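PDB 5C17: MerB2 from Bacillus megaterium, which probably acts as an alkylmercury lyase, breaking mercury-carbon bonds, and is captured here with a mercury(II) ion and a dithiol bound. Local coordinates for residues T5-F10 with L198-E203; L15-K20 with F154-P159; W101-T106 with T147-V152. All coordinates share one frame; numbering follows the deposited sequence.

Three contacts lie around the mercury and DTV site; contact 2 reaches it through Phe154 and Asp155 of its loop. Contact 1 joins the first and last helices, contact 2 ties the end of helix 5-17 to the loop 154-159, and contact 3 places the cysteine-bearing helix start on strand 148-151. Contact 1's centre lies about 14 Å from each of the other two centres, themselves about 20 Å apart. Phe154, in the loop of contact 2, links contacts 1 and 3: its CD2 is 3.8 Å from Leu7 CD1, and its CZ is 4.0 Å from Ile104 CD1. Phe200 CD2 meets Ile104 CG2 at 3.9 Å. Phe10 and Phe154, set edge-to-face, both touch DTV, while Cys102 binds the metal.

Contact 1 of 3, residues T5-F10 with L198-E203; sequences TELKKF and LSFGNE. With DTV ((2S,3S)-1,4-dimercaptobutane-2,3-diol), chain D.
Phe200, the first residue of 198-203 to touch the N-terminal helix, takes a methyl of Leu7 onto one face of its ring. Leu7 CD2 stands 3.5 Å from the ring centroid and only 17° off the normal, a CH-pi contact, and it leans toward the CG end of the ring, with Phe200 CG at 3.4 Å. Leu7 reaches across because its CG lies anti to the backbone N (chi1 -175°) and chi2 then sends CD2 to the ring. With an alanine in place of Phe200, Leu7 CD2 would probably lose the aromatic face it rests on, leaving a gap between the helices beside Ile104. One turn further on, Glu203 lays its aliphatic part against the same leucine, CB 3.7 Å from Leu7 CD2. In the conformer described, its carboxylate crosses the Lys8 chain at a slant, OE1 3.3 Å from Lys8 CE. The ammonium itself stays farther off, Lys8 NZ to Glu203 OE1 being 4.5 Å, too far for a salt bridge, though the opposite charges probably still attract; the salt bridge of this carboxylate runs from OE2 to Lys4 NZ. The two helix segments run roughly parallel, axes 10.0 Å apart and 35° askew. This is helix-helix packing that joins the chain's two ends, and beside it Phe10 of the same N-terminal helix lines the DTV pocket.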
loop_
_atom_site.group_PDB
_atom_site.type_symbol
_atom_site.label_atom_id
_atom_site.label_comp_id
_atom_site.label_asym_id
_atom_site.label_seq_id
_atom_site.Cartn_x
_atom_site.Cartn_y
_atom_site.Cartn_z
ATOM N N THR A 5 -6.250 11.640 12.817
ATOM C CA THR A 5 -5.275 11.762 13.899
ATOM C C THR A 5 -4.615 10.415 14.122
ATOM O O THR A 5 -3.399 10.310 14.281
ATOM C CB THR A 5 -5.955 12.233 15.212
ATOM O OG1 THR A 5 -6.410 13.581 15.046
ATOM C CG2 THR A 5 -4.993 12.168 16.399
ATOM N N GLU A 6 -5.426 9.373 14.092
ATOM C CA GLU A 6 -4.939 8.036 14.324
ATOM C C GLU A 6 -3.870 7.650 13.289
ATOM O O GLU A 6 -2.835 7.088 13.658
ATOM C CB GLU A 6 -6.117 7.067 14.325
ATOM C CG GLU A 6 -5.731 5.631 14.573
ATOM C CD GLU A 6 -6.934 4.714 14.647
ATOM O OE1 GLU A 6 -8.042 5.209 14.927
ATOM O OE2 GLU A 6 -6.768 3.493 14.422
ATOM N N LEU A 7 -4.098 7.942 12.004
ATOM C CA LEU A 7 -3.131 7.580 10.962
ATOM C C LEU A 7 -1.806 8.322 11.117
ATOM O O LEU A 7 -0.735 7.736 10.991
ATOM C CB LEU A 7 -3.717 7.849 9.574
ATOM C CG LEU A 7 -2.856 7.405 8.402
ATOM C CD1 LEU A 7 -2.554 5.894 8.475
ATOM C CD2 LEU A 7 -3.550 7.771 7.114
ATOM N N LYS A 8 -1.878 9.618 11.372
ATOM C CA LYS A 8 -0.674 10.411 11.614
ATOM C C LYS A 8 0.104 9.829 12.782
ATOM O O LYS A 8 1.336 9.681 12.719
ATOM C CB LYS A 8 -1.044 11.865 11.927
ATOM C CG LYS A 8 -1.921 12.507 10.889
ATOM C CD LYS A 8 -2.228 13.953 11.217
ATOM C CE LYS A 8 -2.889 14.638 10.033
ATOM N NZ LYS A 8 -3.005 16.092 10.259
ATOM N N LYS A 9 -0.603 9.490 13.858
ATOM C CA LYS A 9 0.049 8.963 15.049
ATOM C C LYS A 9 0.632 7.570 14.808
ATOM O O LYS A 9 1.679 7.231 15.354
ATOM C CB LYS A 9 -0.907 8.944 16.251
ATOM C CG LYS A 9 -1.397 10.319 16.689
ATOM C CD LYS A 9 -0.279 11.242 17.107
ATOM C CE LYS A 9 -0.850 12.597 17.528
ATOM N NZ LYS A 9 0.173 13.501 18.115
ATOM N N PHE A 10 -0.045 6.769 13.986
ATOM C CA PHE A 10 0.488 5.474 13.558
ATOM C C PHE A 10 1.845 5.637 12.896
ATOM O O PHE A 10 2.797 4.932 13.229
ATOM C CB PHE A 10 -0.520 4.774 12.628
ATOM C CG PHE A 10 0.083 3.701 11.737
ATOM C CD1 PHE A 10 0.283 2.400 12.200
ATOM C CD2 PHE A 10 0.396 3.982 10.414
ATOM C CE1 PHE A 10 0.824 1.429 11.357
ATOM C CE2 PHE A 10 0.937 3.009 9.579
ATOM C CZ PHE A 10 1.136 1.742 10.049
ATOM N N LEU A 198 -8.032 8.192 -0.535
ATOM C CA LEU A 198 -7.180 9.120 -1.270
ATOM C C LEU A 198 -6.415 10.019 -0.325
ATOM O O LEU A 198 -5.223 10.255 -0.506
ATOM C CB LEU A 198 -8.001 9.967 -2.233
ATOM C CG LEU A 198 -8.320 9.344 -3.579
ATOM C CD1 LEU A 198 -9.352 10.177 -4.310
ATOM C CD2 LEU A 198 -7.054 9.218 -4.415
ATOM N N SER A 199 -7.102 10.531 0.690
ATOM C CA SER A 199 -6.468 11.465 1.611
ATOM C C SER A 199 -5.365 10.792 2.438
ATOM O O SER A 199 -4.455 11.458 2.926
ATOM C CB SER A 199 -7.510 12.096 2.530
ATOM O OG SER A 199 -7.830 11.211 3.572
ATOM N N PHE A 200 -5.421 9.471 2.578
ATOM C CA PHE A 200 -4.398 8.771 3.342
ATOM C C PHE A 200 -3.004 8.941 2.719
ATOM O O PHE A 200 -2.007 8.835 3.406
ATOM C CB PHE A 200 -4.708 7.283 3.432
ATOM C CG PHE A 200 -5.643 6.908 4.554
ATOM C CD1 PHE A 200 -6.495 7.831 5.139
ATOM C CD2 PHE A 200 -5.648 5.612 5.030
ATOM C CE1 PHE A 200 -7.341 7.448 6.183
ATOM C CE2 PHE A 200 -6.492 5.225 6.068
ATOM C CZ PHE A 200 -7.336 6.143 6.637
ATOM N N GLY A 201 -2.943 9.218 1.424
ATOM C CA GLY A 201 -1.661 9.419 0.774
ATOM C C GLY A 201 -0.915 10.610 1.333
ATOM O O GLY A 201 0.304 10.666 1.222
ATOM N N ASN A 202 -1.631 11.575 1.914
ATOM C CA ASN A 202 -0.989 12.695 2.598
ATOM C C ASN A 202 -0.028 12.203 3.676
ATOM O O ASN A 202 1.114 12.664 3.773
ATOM C CB ASN A 202 -2.032 13.594 3.276
ATOM C CG ASN A 202 -2.854 14.413 2.295
ATOM O OD1 ASN A 202 -2.542 14.493 1.118
ATOM N ND2 ASN A 202 -3.917 15.045 2.796
ATOM N N GLU A 203 -0.493 11.250 4.467
ATOM C CA GLU A 203 0.268 10.754 5.592
ATOM C C GLU A 203 1.416 9.850 5.109
ATOM O O GLU A 203 2.488 9.838 5.699
ATOM C CB GLU A 203 -0.659 10.036 6.574
ATOM C CG GLU A 203 -1.441 10.994 7.497
ATOM C CD GLU A 203 -2.654 11.661 6.842
ATOM O OE1 GLU A 203 -3.168 12.630 7.439
ATOM O OE2 GLU A 203 -3.119 11.217 5.768
HETATM S S1 DTV D . -0.502 -1.642 9.646
HETATM C C1 DTV D . -1.002 -0.720 8.193
HETATM C C2 DTV D . -0.373 -1.231 6.907
HETATM O O2 DTV D . -0.849 -2.516 6.621
HETATM C C3 DTV D . -0.654 -0.344 5.690
HETATM O O3 DTV D . -0.078 0.930 5.902
HETATM C C4 DTV D . -2.135 -0.175 5.392
HETATM S S4 DTV D . -2.439 0.315 3.699
#

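Contact 2 of 3, residues L15-K20 with F154-P159; sequences LAKLPK and FDSEAP. With DTV ((2S,3S)-1,4-dimercaptobutane-2,3-diol), chain D.
Glu157 OE2 is gripped by two cations: Lys17 NZ, 2.8 Å away in a hydrogen-bonded salt bridge, and Arg65 NH2 of the chain beyond these segments. The lysine comes in on the anti side of the oxygen, 29° out of the carboxylate plane. Its chain runs nearly straight as far as CE and then bends (chi4 -74°), which turns NZ onto the glutamate, while the methylene carbons slide past Ser156 with CE 3.2 Å from Ser156 OG. Glu157 meets it from its own side by a bend at chi2, and the two chains cross obliquely, OE2 lying against CD and CE of Lys17 as well as NZ. Arg65 also bonds to Ser156 O and therefore clasps the loop at two points. An Asx turn shapes the start of the loop: Asp155 OD1 accepts from Glu157 N at 3.1 Å, using its anti lone pair. The Phe154-Asp155 end of the loop faces the ligand. DTV C1 lies 3.7 Å above one face of the Phe154 ring, and Asp155 O is 3.5 Å from DTV S1. The contact lies at the surface, where helix 5-17 ends; Leu18, the first residue to leave helical geometry, packs on Phe207 of helix 194-207, with Pro19 against helix 52-64. The partner loop runs from strand 148-151 to helix 160-164, which Pro159 precedes as N-cap residue.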
loop_
_atom_site.group_PDB
_atom_site.type_symbol
_atom_site.label_atom_id
_atom_site.label_comp_id
_atom_site.label_asym_id
_atom_site.label_seq_id
_atom_site.Cartn_x
_atom_site.Cartn_y
_atom_site.Cartn_z
ATOM N N LEU A 15 7.802 5.452 12.736
ATOM C CA LEU A 15 9.103 6.089 12.524
ATOM C C LEU A 15 9.988 5.996 13.767
ATOM O O LEU A 15 11.203 5.793 13.661
ATOM C CB LEU A 15 8.921 7.555 12.135
ATOM C CG LEU A 15 8.513 7.817 10.693
ATOM C CD1 LEU A 15 8.048 9.249 10.489
ATOM C CD2 LEU A 15 9.676 7.500 9.749
ATOM N N ALA A 16 9.385 6.140 14.946
ATOM C CA ALA A 16 10.126 6.030 16.193
ATOM C C ALA A 16 10.729 4.629 16.362
ATOM O O ALA A 16 11.815 4.477 16.935
ATOM C CB ALA A 16 9.217 6.359 17.371
ATOM N N LYS A 17 10.016 3.616 15.873
ATOM C CA LYS A 17 10.431 2.214 16.009
ATOM C C LYS A 17 11.479 1.776 14.989
ATOM O O LYS A 17 12.229 0.835 15.229
ATOM C CB LYS A 17 9.211 1.290 15.856
ATOM C CG LYS A 17 8.239 1.336 16.995
ATOM C CD LYS A 17 6.917 0.637 16.625
ATOM C CE LYS A 17 6.065 0.413 17.845
ATOM N NZ LYS A 17 6.596 -0.694 18.678
ATOM N N LEU A 18 11.481 2.408 13.826
ATOM C CA LEU A 18 12.354 1.988 12.745
ATOM C C LEU A 18 13.771 2.515 12.918
ATOM O O LEU A 18 13.977 3.565 13.520
ATOM C CB LEU A 18 11.800 2.473 11.414
ATOM C CG LEU A 18 10.523 1.778 10.961
ATOM C CD1 LEU A 18 9.971 2.453 9.724
ATOM C CD2 LEU A 18 10.768 0.288 10.688
ATOM N N PRO A 19 14.762 1.794 12.372
ATOM C CA PRO A 19 16.143 2.290 12.373
ATOM C C PRO A 19 16.298 3.655 11.701
ATOM O O PRO A 19 15.526 3.983 10.812
ATOM C CB PRO A 19 16.883 1.258 11.533
ATOM C CG PRO A 19 16.060 0.060 11.546
ATOM C CD PRO A 19 14.651 0.471 11.744
ATOM N N LYS A 20 17.319 4.414 12.080
ATOM C CA LYS A 20 17.500 5.792 11.576
ATOM C C LYS A 20 17.605 5.947 10.045
ATOM O O LYS A 20 17.183 6.975 9.495
ATOM C CB LYS A 20 18.727 6.452 12.233
ATOM C CG LYS A 20 18.528 6.805 13.704
ATOM C CD LYS A 20 19.750 7.501 14.294
ATOM C CE LYS A 20 19.722 7.481 15.815
ATOM N NZ LYS A 20 19.695 8.848 16.418
ATOM N N PHE A 154 -5.089 0.065 12.543
ATOM C CA PHE A 154 -3.704 -0.031 12.198
ATOM C C PHE A 154 -2.936 -0.267 13.527
ATOM O O PHE A 154 -3.315 0.124 14.585
ATOM C CB PHE A 154 -3.141 1.150 11.314
ATOM C CG PHE A 154 -3.709 1.240 9.878
ATOM C CD1 PHE A 154 -4.668 0.367 9.395
ATOM C CD2 PHE A 154 -3.208 2.179 9.011
ATOM C CE1 PHE A 154 -5.148 0.471 8.110
ATOM C CE2 PHE A 154 -3.681 2.280 7.719
ATOM C CZ PHE A 154 -4.659 1.422 7.281
ATOM N N ASP A 155 -1.826 -0.911 13.347
ATOM C CA ASP A 155 -1.044 -1.720 14.326
ATOM C C ASP A 155 0.436 -1.439 13.924
ATOM O O ASP A 155 0.834 -1.795 12.895
ATOM C CB ASP A 155 -1.501 -3.212 14.150
ATOM C CG ASP A 155 -0.831 -4.243 15.071
ATOM O OD1 ASP A 155 0.338 -4.172 15.400
ATOM O OD2 ASP A 155 -1.485 -5.248 15.369
ATOM N N SER A 156 1.163 -0.750 14.722
ATOM C CA SER A 156 2.585 -0.460 14.469
ATOM C C SER A 156 3.521 -1.659 14.515
ATOM O O SER A 156 4.626 -1.536 14.085
ATOM C CB SER A 156 3.105 0.493 15.466
ATOM O OG SER A 156 3.169 -0.092 16.689
ATOM N N GLU A 157 3.045 -2.805 14.972
ATOM C CA GLU A 157 3.891 -3.986 14.968
ATOM C C GLU A 157 3.421 -5.036 13.980
ATOM O O GLU A 157 4.101 -6.019 13.765
ATOM C CB GLU A 157 3.982 -4.569 16.377
ATOM C CG GLU A 157 4.893 -3.781 17.279
ATOM C CD GLU A 157 6.351 -3.803 16.830
ATOM O OE1 GLU A 157 6.881 -4.883 16.490
ATOM O OE2 GLU A 157 6.981 -2.725 16.820
ATOM N N ALA A 158 2.272 -4.805 13.354
ATOM C CA ALA A 158 1.713 -5.764 12.427
ATOM C C ALA A 158 2.470 -5.695 11.117
ATOM O O ALA A 158 2.781 -4.607 10.657
ATOM C CB ALA A 158 0.243 -5.465 12.192
ATOM N N PRO A 159 2.770 -6.857 10.525
ATOM C CA PRO A 159 3.362 -6.808 9.192
ATOM C C PRO A 159 2.358 -6.293 8.161
ATOM O O PRO A 159 1.143 -6.470 8.336
ATOM C CB PRO A 159 3.740 -8.266 8.915
ATOM C CG PRO A 159 2.851 -9.073 9.793
ATOM C CD PRO A 159 2.593 -8.241 11.008
HETATM S S1 DTV D . -0.502 -1.642 9.646
HETATM C C1 DTV D . -1.002 -0.720 8.193
HETATM C C2 DTV D . -0.373 -1.231 6.907
HETATM O O2 DTV D . -0.849 -2.516 6.621
HETATM C C3 DTV D . -0.654 -0.344 5.690
HETATM O O3 DTV D . -0.078 0.930 5.902
HETATM C C4 DTV D . -2.135 -0.175 5.392
HETATM S S4 DTV D . -2.439 0.315 3.699
#

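Contact 3 of 3, residues W101-T106 with T147-V152; sequences WCAIST and TVIWTV. With HG (mercury (II) ion), chain B.
Ile149 and Ile104 form the tight half of the contact, with Ala103 beside them. The two isoleucines meet through different branches, Ile104 CG1 against Ile149 CG2 at 3.8 Å. The other arm of Ile149 lies along Ala103: its CG1 is 3.9 Å from Ala103 CB, and its CD1 ends near the backbone carbonyl, 3.9 Å from Ala103 O. Ile149 can serve both neighbours because CG2 is anti to its backbone N while CG1 sits beside it (chi1 -71°). Met192 and Tyr170, from the strands flanking 148-151, close in on the same side chains. Near Thr151 the fit thins to the end of Ile104, CD1 lying 3.5 Å from Thr151 OG1.

Within the helix, the first turn is stitched by Thr106 OG1, which donates to Ala103 O at 2.7 Å and also bonds to Tyr170. The far side of the segment 101-106 is quite different: instead of side chains of 147-152 it meets metal, ligand and water. Cys102 SG binds the mercury ion at 2.4 Å and also accepts from Ser105 N in a long but fairly straight bond (163°), capping the helix. A water is also bound to the mercury at 2.5 Å and, in the conformer described, donates to Ser105 OG. Cys165 is the second cysteine on the metal, and DTV S4 lies 2.6 Å from the mercury. The strand thus backs the helix whose N-cap residue, Cys102, pairs with Cys165 in the mercury site of this MerB-family protein, completed here by a water and a thiol sulfur of DTV.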
loop_
_atom_site.group_PDB
_atom_site.type_symbol
_atom_site.label_atom_id
_atom_site.label_comp_id
_atom_site.label_asym_id
_atom_site.label_seq_id
_atom_site.Cartn_x
_atom_site.Cartn_y
_atom_site.Cartn_z
ATOM N N TRP A 101 -0.884 -3.544 -2.805
ATOM C CA TRP A 101 -1.087 -4.608 -1.822
ATOM C C TRP A 101 -2.525 -4.701 -1.304
ATOM O O TRP A 101 -2.921 -5.759 -0.834
ATOM C CB TRP A 101 -0.147 -4.447 -0.641
ATOM C CG TRP A 101 1.296 -4.666 -0.976
ATOM C CD1 TRP A 101 1.808 -5.207 -2.114
ATOM C CD2 TRP A 101 2.410 -4.346 -0.147
ATOM N NE1 TRP A 101 3.184 -5.239 -2.051
ATOM C CE2 TRP A 101 3.577 -4.726 -0.846
ATOM C CE3 TRP A 101 2.542 -3.797 1.127
ATOM C CZ2 TRP A 101 4.842 -4.532 -0.322
ATOM C CZ3 TRP A 101 3.802 -3.615 1.649
ATOM C CH2 TRP A 101 4.936 -3.985 0.929
ATOM N N CYS A 102 -3.288 -3.609 -1.354
ATOM C CA CYS A 102 -4.661 -3.618 -0.866
ATOM C C CYS A 102 -5.446 -2.463 -1.473
ATOM O O CYS A 102 -4.905 -1.599 -2.163
ATOM C CB CYS A 102 -4.703 -3.533 0.663
ATOM S SG CYS A 102 -4.287 -1.894 1.310
ATOM N N ALA A 103 -6.731 -2.438 -1.160
ATOM C CA ALA A 103 -7.638 -1.414 -1.672
ATOM C C ALA A 103 -7.211 -0.010 -1.264
ATOM O O ALA A 103 -7.280 0.929 -2.052
ATOM C CB ALA A 103 -9.030 -1.686 -1.176
ATOM N N ILE A 104 -6.807 0.156 -0.017
ATOM C CA ILE A 104 -6.393 1.489 0.422
ATOM C C ILE A 104 -5.185 1.948 -0.387
ATOM O O ILE A 104 -5.141 3.105 -0.824
ATOM C CB ILE A 104 -6.097 1.535 1.924
ATOM C CG1 ILE A 104 -7.398 1.341 2.718
ATOM C CG2 ILE A 104 -5.445 2.854 2.289
ATOM C CD1 ILE A 104 -7.185 1.193 4.213
ATOM N N SER A 105 -4.211 1.058 -0.585
ATOM C CA SER A 105 -2.999 1.390 -1.309
ATOM C C SER A 105 -3.307 1.886 -2.716
ATOM O O SER A 105 -2.643 2.784 -3.222
ATOM C CB SER A 105 -2.050 0.182 -1.375
ATOM O OG SER A 105 -1.590 -0.182 -0.086
ATOM N N THR A 106 -4.308 1.283 -3.372
ATOM C CA THR A 106 -4.636 1.704 -4.746
ATOM C C THR A 106 -4.880 3.205 -4.853
ATOM O O THR A 106 -4.575 3.819 -5.872
ATOM C CB THR A 106 -5.880 0.976 -5.373
ATOM O OG1 THR A 106 -7.096 1.295 -4.685
ATOM C CG2 THR A 106 -5.678 -0.524 -5.428
ATOM N N THR A 147 -19.087 1.357 -4.448
ATOM C CA THR A 147 -17.851 0.763 -3.955
ATOM C C THR A 147 -17.359 1.463 -2.693
ATOM O O THR A 147 -17.346 2.693 -2.602
ATOM C CB THR A 147 -16.780 0.815 -5.050
ATOM O OG1 THR A 147 -17.164 -0.034 -6.132
ATOM C CG2 THR A 147 -15.423 0.324 -4.553
ATOM N N VAL A 148 -16.939 0.655 -1.729
ATOM C CA VAL A 148 -16.413 1.119 -0.455
ATOM C C VAL A 148 -15.224 0.242 -0.068
ATOM O O VAL A 148 -14.943 -0.765 -0.725
ATOM C CB VAL A 148 -17.477 1.088 0.660
ATOM C CG1 VAL A 148 -18.559 2.150 0.411
ATOM C CG2 VAL A 148 -18.078 -0.311 0.772
ATOM N N ILE A 149 -14.527 0.635 0.991
ATOM C CA ILE A 149 -13.390 -0.110 1.505
ATOM C C ILE A 149 -13.653 -0.554 2.942
ATOM O O ILE A 149 -14.253 0.185 3.725
ATOM C CB ILE A 149 -12.127 0.762 1.447
ATOM C CG1 ILE A 149 -11.705 0.920 -0.015
ATOM C CG2 ILE A 149 -10.979 0.174 2.290
ATOM C CD1 ILE A 149 -10.592 1.942 -0.253
ATOM N N TRP A 150 -13.225 -1.773 3.253
ATOM C CA TRP A 150 -13.228 -2.298 4.603
ATOM C C TRP A 150 -11.811 -2.218 5.129
ATOM O O TRP A 150 -10.889 -2.745 4.508
ATOM C CB TRP A 150 -13.697 -3.741 4.583
ATOM C CG TRP A 150 -13.559 -4.471 5.869
ATOM C CD1 TRP A 150 -12.545 -5.299 6.238
ATOM C CD2 TRP A 150 -14.478 -4.460 6.956
ATOM N NE1 TRP A 150 -12.762 -5.795 7.485
ATOM C CE2 TRP A 150 -13.953 -5.306 7.950
ATOM C CE3 TRP A 150 -15.693 -3.818 7.188
ATOM C CZ2 TRP A 150 -14.600 -5.522 9.165
ATOM C CZ3 TRP A 150 -16.335 -4.038 8.387
ATOM C CH2 TRP A 150 -15.786 -4.885 9.362
ATOM N N THR A 151 -11.640 -1.567 6.273
ATOM C CA THR A 151 -10.343 -1.389 6.895
ATOM C C THR A 151 -10.365 -1.925 8.322
ATOM O O THR A 151 -11.431 -2.141 8.906
ATOM C CB THR A 151 -9.911 0.085 6.870
ATOM O OG1 THR A 151 -8.546 0.178 7.277
ATOM C CG2 THR A 151 -10.770 0.932 7.770
ATOM N N VAL A 152 -9.176 -2.163 8.861
ATOM C CA VAL A 152 -9.018 -2.651 10.219
ATOM C C VAL A 152 -8.117 -1.699 10.983
ATOM O O VAL A 152 -7.401 -0.898 10.383
ATOM C CB VAL A 152 -8.432 -4.086 10.258
ATOM C CG1 VAL A 152 -9.383 -5.054 9.585
ATOM C CG2 VAL A 152 -7.041 -4.161 9.620
HETATM HG HG HG B . -2.269 -2.014 2.550
HETATM O O HOH W 1 -0.041 -0.991 2.279
#